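Local atomic coordinates of tudor and KH domain-containing protein homolog (Bombyx mori, PDB entry 5VQH), a protein that takes part in primary piRNA biogenesis and, through the extended Tudor domain described here, binds symmetrically methylated Siwi and Ago3. Residues S22-Y26 with V38-G42; V30-F36 with V173-E177; Q77-A81 with L127-R131; Y90-V94 with L134-F139; E143-A147 with I209-L214. One frame throughout, in Å; residues are numbered along the deposited sequence.

Interaction 1. Residues S22-Y26 with V38-G42; sequences SIEVY and VQFVG
Tyr26 and Gln39 face each other as a hydrogen-bonded antiparallel pair: Tyr26 N donates to Gln39 O at 2.9 Å, and Gln39 N answers to Tyr26 O at 2.9 Å. Val25 and Phe40 follow as a non-hydrogen-bonded pair. Beyond them Val41 N donates to Glu24 O at 3.0 Å, although Val41 already lies past the end of the strand. A water donating to both Glu24 O and Val41 O spans this end.

Each face of the hairpin carries a CH-pi contact. On the Val25 and Phe40 face, Ile23 CD1 stands over the middle of the Phe40 ring, 3.7 Å from its centroid; CG1 lies between the backbone N and the carbonyl carbon (chi1 55°), which swings CD1 over the ring. On the other face Val41 CG2 sits above the Tyr26 ring, offset toward its rim and 3.8 Å from CE2. The Gln39 amide stands nearly perpendicular to that ring, its NE2 engaged by Asp115 O.

Further out, strand 187-198 flanks strand 23-30, strand 142-146 flanks strand 35-40, and Trp185 meets Tyr26 edge-to-face. The contact thus joins the two strands of a hairpin by main-chain bonds, with mostly apolar packing on both faces and water bridging the carbonyls where the pairing runs out.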
# COMPACT_ATOMS: atom_id res chain seq x y z
N SER A 22 16.83 -4.72 12.01
CA SER A 22 15.44 -4.74 11.82
C SER A 22 14.88 -3.35 12.13
O SER A 22 15.49 -2.60 12.90
CB SER A 22 14.85 -5.73 12.79
OG SER A 22 14.83 -5.15 14.07
N ILE A 23 13.72 -3.05 11.56
CA ILE A 23 13.06 -1.77 11.80
C ILE A 23 11.60 -1.93 12.16
O ILE A 23 11.05 -3.02 12.11
CB ILE A 23 13.16 -0.82 10.59
CG1 ILE A 23 12.63 -1.49 9.34
CG2 ILE A 23 14.61 -0.42 10.38
CD1 ILE A 23 12.11 -0.47 8.35
N GLU A 24 10.98 -0.82 12.53
CA GLU A 24 9.61 -0.84 12.90
C GLU A 24 8.72 -0.25 11.79
O GLU A 24 9.05 0.79 11.19
CB GLU A 24 9.44 -0.07 14.17
CG GLU A 24 9.05 -0.89 15.39
CD GLU A 24 9.18 -0.06 16.65
OE1 GLU A 24 8.12 0.44 17.15
OE2 GLU A 24 10.36 0.14 17.08
N VAL A 25 7.60 -0.94 11.54
CA VAL A 25 6.69 -0.63 10.43
C VAL A 25 5.27 -0.86 10.88
O VAL A 25 5.04 -1.59 11.83
CB VAL A 25 6.92 -1.56 9.23
CG1 VAL A 25 8.35 -1.47 8.72
CG2 VAL A 25 6.63 -3.01 9.58
N TYR A 26 4.31 -0.21 10.20
CA TYR A 26 2.88 -0.55 10.28
C TYR A 26 2.54 -1.22 8.95
O TYR A 26 3.01 -0.75 7.90
CB TYR A 26 2.01 0.67 10.39
CG TYR A 26 2.33 1.60 11.54
CD1 TYR A 26 2.10 1.21 12.86
CD2 TYR A 26 2.82 2.87 11.30
CE1 TYR A 26 2.40 2.05 13.93
CE2 TYR A 26 3.10 3.73 12.34
CZ TYR A 26 2.89 3.33 13.65
OH TYR A 26 3.16 4.20 14.67
N VAL A 38 3.95 -1.66 3.64
CA VAL A 38 4.25 -1.14 4.97
C VAL A 38 4.59 0.34 4.91
O VAL A 38 4.95 0.85 3.86
CB VAL A 38 5.38 -1.91 5.68
CG1 VAL A 38 5.12 -3.39 5.59
CG2 VAL A 38 6.71 -1.66 5.04
N GLN A 39 4.39 1.01 6.04
CA GLN A 39 4.83 2.37 6.28
C GLN A 39 5.84 2.32 7.41
O GLN A 39 5.71 1.53 8.33
CB GLN A 39 3.67 3.23 6.73
CG GLN A 39 2.51 3.25 5.76
CD GLN A 39 1.23 3.65 6.44
OE1 GLN A 39 0.97 3.25 7.58
NE2 GLN A 39 0.44 4.43 5.75
N PHE A 40 6.87 3.14 7.32
CA PHE A 40 7.97 3.14 8.30
C PHE A 40 7.51 3.98 9.46
O PHE A 40 6.87 5.02 9.27
CB PHE A 40 9.24 3.69 7.67
CG PHE A 40 9.93 2.73 6.74
CD1 PHE A 40 9.26 1.68 6.16
CD2 PHE A 40 11.25 2.88 6.45
CE1 PHE A 40 9.91 0.80 5.31
CE2 PHE A 40 11.91 2.00 5.59
CZ PHE A 40 11.23 0.97 5.03
N VAL A 41 7.75 3.47 10.66
CA VAL A 41 7.37 4.16 11.87
C VAL A 41 8.35 5.27 12.04
O VAL A 41 9.56 5.05 11.96
CB VAL A 41 7.48 3.28 13.10
CG1 VAL A 41 7.19 4.09 14.34
CG2 VAL A 41 6.48 2.12 13.02
N GLY A 42 7.83 6.46 12.28
CA GLY A 42 8.69 7.62 12.36
C GLY A 42 7.97 8.89 12.02
O GLY A 42 6.75 8.87 11.87
O HOH W 1 11.02 2.71 11.50

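Interaction 2. Residues V30-F36 with V173-E177; sequences VSSPSRF and VERFE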
# COMPACT_ATOMS: atom_id res chain seq x y z
N VAL A 30 -2.98 -4.94 2.73
CA VAL A 30 -2.63 -6.31 2.40
C VAL A 30 -3.44 -6.70 1.20
O VAL A 30 -4.59 -6.35 1.11
CB VAL A 30 -2.99 -7.32 3.50
CG1 VAL A 30 -2.73 -8.73 3.03
CG2 VAL A 30 -2.21 -7.07 4.80
N SER A 31 -2.82 -7.39 0.28
CA SER A 31 -3.52 -8.10 -0.77
C SER A 31 -3.39 -9.58 -0.42
O SER A 31 -4.39 -10.29 -0.35
CB SER A 31 -2.89 -7.75 -2.14
OG SER A 31 -3.24 -8.69 -3.11
N SER A 32 -2.18 -10.01 -0.12
CA SER A 32 -1.92 -11.34 0.38
C SER A 32 -0.53 -11.34 0.95
O SER A 32 0.21 -10.40 0.74
CB SER A 32 -1.91 -12.33 -0.78
OG SER A 32 -0.65 -12.34 -1.42
N PRO A 33 -0.11 -12.42 1.59
CA PRO A 33 1.25 -12.50 2.14
C PRO A 33 2.35 -12.35 1.11
O PRO A 33 3.52 -12.08 1.46
CB PRO A 33 1.31 -13.90 2.69
CG PRO A 33 -0.10 -14.22 3.01
CD PRO A 33 -0.89 -13.61 1.91
N SER A 34 2.00 -12.58 -0.15
CA SER A 34 2.94 -12.37 -1.22
C SER A 34 3.00 -10.91 -1.67
O SER A 34 3.82 -10.59 -2.48
CB SER A 34 2.58 -13.30 -2.39
OG SER A 34 2.76 -14.66 -1.99
N ARG A 35 2.14 -10.05 -1.15
CA ARG A 35 1.98 -8.71 -1.66
C ARG A 35 1.25 -7.84 -0.66
O ARG A 35 0.00 -7.85 -0.59
CB ARG A 35 1.20 -8.73 -2.97
CG ARG A 35 1.33 -7.48 -3.85
CD ARG A 35 0.62 -7.73 -5.17
NE ARG A 35 -0.02 -6.53 -5.73
CZ ARG A 35 0.59 -5.64 -6.52
NH1 ARG A 35 1.88 -5.79 -6.85
NH2 ARG A 35 -0.10 -4.59 -6.99
N PHE A 36 2.03 -7.08 0.11
CA PHE A 36 1.48 -6.12 1.05
C PHE A 36 2.33 -4.86 1.12
O PHE A 36 3.37 -4.79 0.48
CB PHE A 36 1.27 -6.77 2.42
CG PHE A 36 2.49 -7.29 3.03
CD1 PHE A 36 3.16 -6.54 3.97
CD2 PHE A 36 2.95 -8.56 2.70
CE1 PHE A 36 4.31 -7.03 4.57
CE2 PHE A 36 4.12 -9.06 3.27
CZ PHE A 36 4.80 -8.28 4.21
N VAL A 173 -5.02 -15.41 3.98
CA VAL A 173 -4.93 -13.98 3.81
C VAL A 173 -5.61 -13.33 4.98
O VAL A 173 -5.08 -12.37 5.54
CB VAL A 173 -5.60 -13.50 2.53
CG1 VAL A 173 -5.49 -11.98 2.42
CG2 VAL A 173 -4.94 -14.13 1.32
N GLU A 174 -6.76 -13.83 5.37
CA GLU A 174 -7.52 -13.24 6.48
C GLU A 174 -6.74 -13.23 7.80
O GLU A 174 -6.72 -12.25 8.56
CB GLU A 174 -8.82 -14.03 6.67
CG GLU A 174 -9.68 -13.54 7.83
CD GLU A 174 -9.87 -12.04 7.84
OE1 GLU A 174 -9.99 -11.44 6.74
OE2 GLU A 174 -9.90 -11.46 8.94
N ARG A 175 -6.09 -14.34 8.06
CA ARG A 175 -5.36 -14.55 9.28
C ARG A 175 -4.08 -13.68 9.31
O ARG A 175 -3.69 -13.13 10.37
CB ARG A 175 -5.07 -16.05 9.36
CG ARG A 175 -4.38 -16.48 10.62
CD ARG A 175 -5.32 -16.68 11.78
NE ARG A 175 -4.46 -16.89 12.93
CZ ARG A 175 -4.46 -16.16 14.03
NH1 ARG A 175 -5.33 -15.15 14.21
NH2 ARG A 175 -3.60 -16.47 14.99
N PHE A 176 -3.48 -13.53 8.14
CA PHE A 176 -2.38 -12.63 7.96
C PHE A 176 -2.85 -11.21 8.23
O PHE A 176 -2.08 -10.42 8.78
CB PHE A 176 -1.80 -12.76 6.55
CG PHE A 176 -0.64 -11.83 6.25
CD1 PHE A 176 0.56 -11.93 6.95
CD2 PHE A 176 -0.71 -10.89 5.20
CE1 PHE A 176 1.63 -11.10 6.65
CE2 PHE A 176 0.38 -10.05 4.89
CZ PHE A 176 1.54 -10.16 5.63
N GLU A 177 -4.09 -10.87 7.89
CA GLU A 177 -4.57 -9.54 8.21
C GLU A 177 -4.79 -9.38 9.71
O GLU A 177 -4.72 -8.28 10.24
CB GLU A 177 -5.84 -9.20 7.45
CG GLU A 177 -5.68 -9.18 5.94
CD GLU A 177 -6.90 -8.64 5.20
OE1 GLU A 177 -7.71 -7.92 5.82
OE2 GLU A 177 -7.07 -8.91 4.00
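Ser32 and Val173 bring their CA atoms within 5.3 Å, where a type I turn from Ser32 to Arg35 meets helix 170-179 and Arg35 O accepts from both Ser31 N and Ser32 N, a classic beta bulge. The turn is further fixed by an ST turn, Ser34 N donating to Ser32 OG at 2.9 Å; Asp166 is a second partner of that hydroxyl.

No hydrogen bond crosses the contact, which is built round Phe176. With CG anti to the backbone N (chi1 180°), its ring projects from the helix into the hairpin. Its CZ and CE2 edge points at one face of Phe36 in an edge-to-face pair, centroids 5.1 Å apart and planes at 68°. Pro33 CA covers a face of Phe176, 4.2 Å from the centroid, while Val30 CG1 approaches the edge, 3.7 Å from Phe176 CD2. With an alanine in place of Phe36, the Phe176 edge is likely to lose the aromatic face it points into, opening a gap between hairpin and helix. One helical turn back, Val173 CG1 lies 3.4 Å from Ser31 O, and its CG2 touches Ser32 CB and Pro33 CD. Glu177 contributes CG, alongside Val30 CB at 4.1 Å.

Phe176 also packs on Val225 and Leu229 of helix 225-231 and on Leu146, while Phe36 rests on Cys144, Leu146, Ile212 and Leu214. The two rings therefore join helices 170-179 and 225-231 to strands 35-40, 142-146 and 207-217.

Interaction 3. Residues Q77-A81 with L127-R131; sequences QVVAA and LCELR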
# COMPACT_ATOMS: atom_id res chain seq x y z
N GLN A 77 -1.01 8.70 -13.75
CA GLN A 77 -1.11 10.07 -13.24
C GLN A 77 -1.38 10.06 -11.75
O GLN A 77 -2.21 9.31 -11.28
CB GLN A 77 -2.24 10.79 -13.91
CG GLN A 77 -2.35 12.28 -13.58
CD GLN A 77 -3.41 13.00 -14.42
OE1 GLN A 77 -3.83 12.50 -15.44
NE2 GLN A 77 -3.85 14.17 -13.98
N VAL A 78 -0.70 10.95 -11.02
CA VAL A 78 -0.97 11.15 -9.59
C VAL A 78 -2.02 12.25 -9.38
O VAL A 78 -1.87 13.36 -9.88
CB VAL A 78 0.31 11.51 -8.83
CG1 VAL A 78 0.02 11.72 -7.36
CG2 VAL A 78 1.38 10.45 -9.05
N VAL A 79 -3.05 11.91 -8.60
CA VAL A 79 -4.25 12.73 -8.42
C VAL A 79 -4.75 12.80 -6.96
O VAL A 79 -4.22 12.13 -6.05
CB VAL A 79 -5.38 12.14 -9.28
CG1 VAL A 79 -5.06 12.26 -10.77
CG2 VAL A 79 -5.63 10.67 -8.89
N ALA A 80 -5.77 13.59 -6.72
CA ALA A 80 -6.42 13.60 -5.43
C ALA A 80 -7.63 12.71 -5.56
O ALA A 80 -8.34 12.82 -6.57
CB ALA A 80 -6.83 15.01 -5.07
N ALA A 81 -7.88 11.84 -4.58
CA ALA A 81 -9.02 10.90 -4.65
C ALA A 81 -9.62 10.60 -3.29
O ALA A 81 -8.92 10.36 -2.33
CB ALA A 81 -8.60 9.59 -5.30
N LEU A 127 -12.43 12.47 -9.13
CA LEU A 127 -10.99 12.76 -8.95
C LEU A 127 -10.69 14.25 -9.22
O LEU A 127 -11.43 14.92 -9.97
CB LEU A 127 -10.13 11.89 -9.89
CG LEU A 127 -10.37 10.38 -9.89
CD1 LEU A 127 -9.62 9.72 -11.05
CD2 LEU A 127 -9.95 9.78 -8.57
N CYS A 128 -9.63 14.76 -8.60
CA CYS A 128 -9.23 16.13 -8.78
C CYS A 128 -7.77 16.19 -9.09
O CYS A 128 -7.05 15.25 -8.80
CB CYS A 128 -9.47 16.93 -7.51
SG CYS A 128 -11.20 17.29 -7.23
N GLU A 129 -7.32 17.29 -9.68
CA GLU A 129 -5.91 17.48 -9.88
C GLU A 129 -5.27 17.66 -8.50
O GLU A 129 -5.78 18.39 -7.65
CB GLU A 129 -5.61 18.70 -10.75
CG GLU A 129 -4.10 18.92 -10.99
CD GLU A 129 -3.56 20.29 -10.52
OE1 GLU A 129 -4.36 21.25 -10.36
OE2 GLU A 129 -2.33 20.41 -10.30
N LEU A 130 -4.14 17.00 -8.31
CA LEU A 130 -3.33 17.17 -7.11
C LEU A 130 -2.43 18.43 -7.22
O LEU A 130 -1.56 18.50 -8.05
CB LEU A 130 -2.49 15.91 -6.83
CG LEU A 130 -1.74 15.92 -5.49
CD1 LEU A 130 -2.70 15.97 -4.29
CD2 LEU A 130 -0.79 14.76 -5.36
N ARG A 131 -2.68 19.41 -6.37
CA ARG A 131 -1.82 20.57 -6.19
C ARG A 131 -0.36 20.16 -5.97
O ARG A 131 -0.07 19.30 -5.13
CB ARG A 131 -2.28 21.36 -4.97
CG ARG A 131 -3.02 22.63 -5.27
CD ARG A 131 -2.64 23.69 -4.25
NE ARG A 131 -2.89 23.22 -2.89
CZ ARG A 131 -2.24 23.63 -1.80
NH1 ARG A 131 -2.56 23.13 -0.61
NH2 ARG A 131 -1.27 24.54 -1.89
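Leu130 and Val78 meet because each sends a branch anti to its own backbone N: Leu130 CG at chi1 -172° and Val78 CG1 at 180°. Leu130 CD2 thereby comes within 3.7 Å of Val78 CG1, the two chains crossing at a slant. Leu127 turns the other way, its CG anti to the carbonyl carbon (chi1 -51°), and its CD2 lies 3.5 Å from Ala81 CB.

Between these two apolar contacts the backbones are tied through one antiparallel hydrogen-bonded pair. Ala80 N donates to Cys128 O at 3.0 Å, and Cys128 N to Ala80 O at 3.1 Å, both nearly straight at hydrogen. The Ala80 and Cys128 CB atoms stand on the same face of the sheet, 4.1 Å apart, where Tyr59 and Trp89 pack against them. Past this pair the regular bonding fades, and Leu130 CB lies over the chain, 3.8 Å from Val79 C. Tyr59 OH takes up the following groups, bonding Glu129 O and Arg131 N.

The short strand 128-129 is thus the outer neighbour of strand 78-82, the other side of which pairs with strand 89-98. This order, with the last strand beside the first, is that of the five-stranded Tudor core barrel.

Interaction 4. Residues Y90-V94 with L134-F139; sequences YRARV and LLRLRF. With 2MR (n3, n4-dimethylarginine), chain C.
Arg91, on strand 89-98 of the Tudor core, reaches into the loop Leu134-Phe139, which leads from that core toward strand 142-146 and the second part of the extended Tudor domain. Its chain bends at chi3 (-61°), and the guanidinium ends among three carbonyls near its plane. NH1 donates to Leu134 O at 2.7 Å and to Leu137 O at 2.8 Å. NH2 shares Leu137 O at 2.8 Å, so one oxygen is gripped end-on by two nitrogens. They approach differently: NH1 comes in the carbonyl plane on a lone pair, NH2 from 56° above it. A weak bond from NH2 to Arg138 O, 3.1 Å long, extends the set. Asp115 pairs with NE and would probably offset the charge of this buried group.

The neighbouring residue on the strand, Tyr90, belongs to the dimethylarginine pocket of the Tudor domain, with Phe83, Tyr113 and Tyr116 among its other members. The ligand's NH1 lies 3.8 Å above the plane of the Tyr90 ring, over its centre, and Asp86 holds Tyr90 OH.

Phe139 lies over one guanidinium face of Arg91, its CD1 3.5 Å from NH2; the two planes are 70° apart, so the groups are not stacked flat. On the far rim of the same ring, CE2 is 4.0 Å from Arg93 NH2; the NH1 of that guanidinium donates to Gly76 O.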
# COMPACT_ATOMS: atom_id res chain seq x y z
N TYR A 90 -6.98 11.57 -0.58
CA TYR A 90 -5.70 10.87 -0.58
C TYR A 90 -4.98 11.05 -1.93
O TYR A 90 -5.57 11.43 -2.95
CB TYR A 90 -5.92 9.39 -0.25
CG TYR A 90 -6.51 9.18 1.13
CD1 TYR A 90 -5.70 9.18 2.24
CD2 TYR A 90 -7.88 9.01 1.33
CE1 TYR A 90 -6.22 9.01 3.51
CE2 TYR A 90 -8.41 8.84 2.60
CZ TYR A 90 -7.56 8.83 3.70
OH TYR A 90 -8.00 8.67 5.01
N ARG A 91 -3.69 10.80 -1.90
CA ARG A 91 -2.90 10.83 -3.08
C ARG A 91 -2.97 9.43 -3.63
O ARG A 91 -2.68 8.46 -2.90
CB ARG A 91 -1.46 11.20 -2.76
CG ARG A 91 -1.31 12.51 -2.04
CD ARG A 91 0.14 12.95 -1.82
NE ARG A 91 0.98 12.07 -1.01
CZ ARG A 91 2.28 12.28 -0.78
NH1 ARG A 91 2.91 13.36 -1.28
NH2 ARG A 91 2.98 11.43 -0.05
N ALA A 92 -3.33 9.32 -4.91
CA ALA A 92 -3.42 8.03 -5.56
C ALA A 92 -2.86 8.12 -6.97
O ALA A 92 -2.80 9.20 -7.56
CB ALA A 92 -4.86 7.63 -5.62
N ARG A 93 -2.47 6.98 -7.52
CA ARG A 93 -1.98 6.89 -8.89
C ARG A 93 -3.02 6.10 -9.70
O ARG A 93 -3.44 5.04 -9.29
CB ARG A 93 -0.63 6.18 -8.92
CG ARG A 93 0.06 6.16 -10.27
CD ARG A 93 1.31 5.29 -10.28
NE ARG A 93 2.42 5.82 -9.46
CZ ARG A 93 3.13 6.94 -9.71
NH1 ARG A 93 2.90 7.72 -10.77
NH2 ARG A 93 4.09 7.28 -8.88
N VAL A 94 -3.43 6.62 -10.85
CA VAL A 94 -4.37 5.95 -11.70
C VAL A 94 -3.68 4.73 -12.27
O VAL A 94 -2.69 4.88 -12.99
CB VAL A 94 -4.85 6.91 -12.81
CG1 VAL A 94 -5.78 6.18 -13.77
CG2 VAL A 94 -5.61 8.11 -12.20
N LEU A 134 1.57 19.28 -2.68
CA LEU A 134 1.18 18.08 -1.98
C LEU A 134 2.02 16.85 -2.36
O LEU A 134 1.88 15.79 -1.76
CB LEU A 134 -0.27 17.82 -2.22
CG LEU A 134 -1.16 19.02 -1.84
CD1 LEU A 134 -2.56 18.76 -2.34
CD2 LEU A 134 -1.21 19.28 -0.33
N LEU A 135 2.88 16.97 -3.36
CA LEU A 135 3.80 15.88 -3.69
C LEU A 135 5.08 15.83 -2.85
O LEU A 135 5.89 14.90 -2.99
CB LEU A 135 4.22 16.00 -5.15
CG LEU A 135 3.12 15.83 -6.18
CD1 LEU A 135 3.56 16.41 -7.51
CD2 LEU A 135 2.82 14.36 -6.31
N ARG A 136 5.28 16.84 -2.00
CA ARG A 136 6.52 16.94 -1.29
C ARG A 136 6.80 15.72 -0.44
O ARG A 136 7.87 15.17 -0.51
CB ARG A 136 6.54 18.17 -0.40
CG ARG A 136 6.73 19.47 -1.14
CD ARG A 136 6.60 20.62 -0.14
NE ARG A 136 6.45 21.92 -0.79
CZ ARG A 136 5.98 23.01 -0.18
NH1 ARG A 136 5.58 22.97 1.09
NH2 ARG A 136 5.89 24.15 -0.86
N LEU A 137 5.85 15.32 0.38
CA LEU A 137 6.11 14.19 1.26
C LEU A 137 6.23 12.88 0.47
O LEU A 137 5.46 12.59 -0.44
CB LEU A 137 5.03 14.12 2.32
CG LEU A 137 5.06 12.87 3.20
CD1 LEU A 137 6.25 12.96 4.12
CD2 LEU A 137 3.77 12.74 4.01
N ARG A 138 7.22 12.09 0.83
CA ARG A 138 7.53 10.84 0.13
C ARG A 138 6.29 9.95 0.13
O ARG A 138 5.46 10.00 1.05
CB ARG A 138 8.74 10.16 0.83
CG ARG A 138 9.11 8.77 0.33
CD ARG A 138 10.24 8.18 1.16
NE ARG A 138 9.85 8.00 2.57
CZ ARG A 138 9.40 6.86 3.07
NH1 ARG A 138 9.28 5.78 2.29
NH2 ARG A 138 9.06 6.80 4.35
N PHE A 139 6.14 9.15 -0.90
CA PHE A 139 5.00 8.23 -0.91
C PHE A 139 5.23 7.14 0.14
O PHE A 139 6.22 6.42 0.09
CB PHE A 139 4.79 7.65 -2.30
CG PHE A 139 4.39 8.68 -3.34
CD1 PHE A 139 3.50 9.69 -3.04
CD2 PHE A 139 4.90 8.61 -4.63
CE1 PHE A 139 3.14 10.61 -3.99
CE2 PHE A 139 4.53 9.52 -5.60
CZ PHE A 139 3.65 10.53 -5.28
N 2MR C . -8.82 5.41 9.14
CA 2MR C . -9.61 5.46 7.89
CB 2MR C . -8.71 5.10 6.72
CG 2MR C . -7.38 5.85 6.72
CD 2MR C . -6.88 5.86 5.29
NE 2MR C . -6.60 4.51 4.87
CZ 2MR C . -6.39 4.23 3.61
NH1 2MR C . -6.48 5.16 2.77
CQ1 2MR C . -6.27 5.04 1.34
NH2 2MR C . -6.10 2.99 3.22
CQ2 2MR C . -6.01 1.86 4.12
C 2MR C . -10.84 4.55 7.84
O 2MR C . -11.43 4.30 6.78
OXT 2MR C . -11.30 4.04 8.87

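Interaction 5. Residues E143-A147 with I209-L214; sequences ECFLA and IPGIKL
Phe145 lies flat over Gly211, whose CA is only 3.4 Å from the ring centroid. CG of Phe145 sits between its backbone N and carbonyl carbon (chi1 70°), folding the ring back across the neighbouring strand. Any CB at Gly211 would run into Phe145 CZ, so the close fit depends on the glycine. A serine in place of Phe145 would probably leave Gly211 CA uncovered and open a gap over the strand.

Beneath the ring the backbones pair in parallel: Phe145 N donates to Pro210 O at 3.1 Å, Ile212 N to Phe145 O at 2.9 Å, and Ala147 N to Ile212 O at 2.8 Å. Strands 142-146 and 207-217 are a parallel pair in an otherwise largely antiparallel, curled sheet, consistent with the OB-like staphylococcal-nuclease part of an extended Tudor domain. On the face away from Phe145, Cys144 SG meets Ile212 CD1 at 3.9 Å, in a buried layer with Phe36 and Val38.

The looser, partly exposed side is made by the polar chains. Ile209 CG2 still packs on Glu143 O, but Glu143 OE1 comes no nearer to Ile209 CD1 than 4.1 Å, and its other oxygen has a long, weak ion pair with Arg35. Lys213 runs extended past Ala147, its CE 4.0 Å from Ala147 O.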
# COMPACT_ATOMS: atom_id res chain seq x y z
N GLU A 143 5.90 -1.62 -1.05
CA GLU A 143 5.48 -3.00 -1.32
C GLU A 143 6.42 -4.04 -0.66
O GLU A 143 7.61 -3.91 -0.72
CB GLU A 143 5.44 -3.25 -2.82
CG GLU A 143 4.46 -4.34 -3.21
CD GLU A 143 4.64 -4.74 -4.65
OE1 GLU A 143 4.75 -3.84 -5.49
OE2 GLU A 143 4.70 -5.95 -4.95
N CYS A 144 5.87 -5.08 -0.05
CA CYS A 144 6.69 -6.18 0.43
C CYS A 144 6.06 -7.54 0.16
O CYS A 144 4.95 -7.67 -0.32
CB CYS A 144 6.89 -6.06 1.93
SG CYS A 144 7.49 -4.48 2.59
N PHE A 145 6.82 -8.58 0.48
CA PHE A 145 6.27 -9.91 0.57
C PHE A 145 6.92 -10.59 1.74
O PHE A 145 7.92 -10.12 2.23
CB PHE A 145 6.48 -10.68 -0.74
CG PHE A 145 7.89 -11.06 -1.00
CD1 PHE A 145 8.37 -12.30 -0.61
CD2 PHE A 145 8.74 -10.20 -1.65
CE1 PHE A 145 9.69 -12.66 -0.85
CE2 PHE A 145 10.06 -10.55 -1.87
CZ PHE A 145 10.54 -11.78 -1.49
N LEU A 146 6.33 -11.69 2.19
CA LEU A 146 6.74 -12.30 3.44
C LEU A 146 7.75 -13.34 3.09
O LEU A 146 7.52 -14.12 2.21
CB LEU A 146 5.54 -12.94 4.14
CG LEU A 146 5.74 -13.05 5.65
CD1 LEU A 146 5.52 -11.71 6.34
CD2 LEU A 146 4.79 -14.07 6.24
N ALA A 147 8.88 -13.35 3.77
CA ALA A 147 9.92 -14.26 3.41
C ALA A 147 9.71 -15.59 4.07
O ALA A 147 9.09 -15.70 5.12
CB ALA A 147 11.28 -13.71 3.78
N ILE A 209 11.99 -5.51 -4.50
CA ILE A 209 10.96 -5.62 -3.49
C ILE A 209 11.54 -6.44 -2.34
O ILE A 209 12.07 -7.47 -2.59
CB ILE A 209 9.75 -6.39 -4.01
CG1 ILE A 209 9.24 -5.83 -5.33
CG2 ILE A 209 8.63 -6.43 -2.98
CD1 ILE A 209 8.84 -4.40 -5.28
N PRO A 210 11.39 -6.00 -1.09
CA PRO A 210 11.86 -6.81 0.03
C PRO A 210 10.94 -7.92 0.53
O PRO A 210 9.74 -7.74 0.75
CB PRO A 210 12.08 -5.78 1.14
CG PRO A 210 11.14 -4.68 0.83
CD PRO A 210 10.93 -4.67 -0.66
N GLY A 211 11.56 -9.07 0.72
CA GLY A 211 10.99 -10.20 1.43
C GLY A 211 11.36 -10.14 2.88
O GLY A 211 12.52 -10.31 3.24
N ILE A 212 10.37 -9.88 3.72
CA ILE A 212 10.62 -9.55 5.11
C ILE A 212 9.93 -10.54 6.00
O ILE A 212 9.03 -11.25 5.56
CB ILE A 212 10.05 -8.20 5.49
CG1 ILE A 212 8.55 -8.24 5.46
CG2 ILE A 212 10.54 -7.15 4.54
CD1 ILE A 212 7.96 -6.87 5.65
N LYS A 213 10.37 -10.56 7.26
CA LYS A 213 9.69 -11.29 8.30
C LYS A 213 9.19 -10.27 9.29
O LYS A 213 9.86 -9.28 9.58
CB LYS A 213 10.62 -12.30 8.96
CG LYS A 213 11.01 -13.41 8.01
CD LYS A 213 11.78 -14.53 8.68
CE LYS A 213 12.22 -15.54 7.63
NZ LYS A 213 13.02 -16.70 8.14
N LEU A 214 8.01 -10.52 9.83
CA LEU A 214 7.40 -9.58 10.70
C LEU A 214 7.24 -10.14 12.09
O LEU A 214 6.79 -11.28 12.26
CB LEU A 214 6.05 -9.21 10.13
CG LEU A 214 6.02 -8.29 8.92
CD1 LEU A 214 4.62 -8.30 8.34
CD2 LEU A 214 6.37 -6.89 9.38

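In the fold
The contacts fall into two groups. Interactions 1, 2 and 5 share the mixed, curled sheet: strands 23-30 and 35-40 form the hairpin of interaction 1, helix 170-179 packs on its turn in interaction 2, and strand 142-146 carries it on to interaction 5, with centres 11 to 17 Å apart. Interactions 3 and 4, centred 9 Å apart, belong to the Tudor barrel, where strands 78-82 and 89-98 are neighbours. Along the chain both lie nested within the loop closed by interaction 2, so the Tudor core is inserted into the other module. The loop of interaction 4 adjoins strand 142-146 of interaction 5, though their centres are 23 Å apart; it links the dimethylarginine-binding module to its partner.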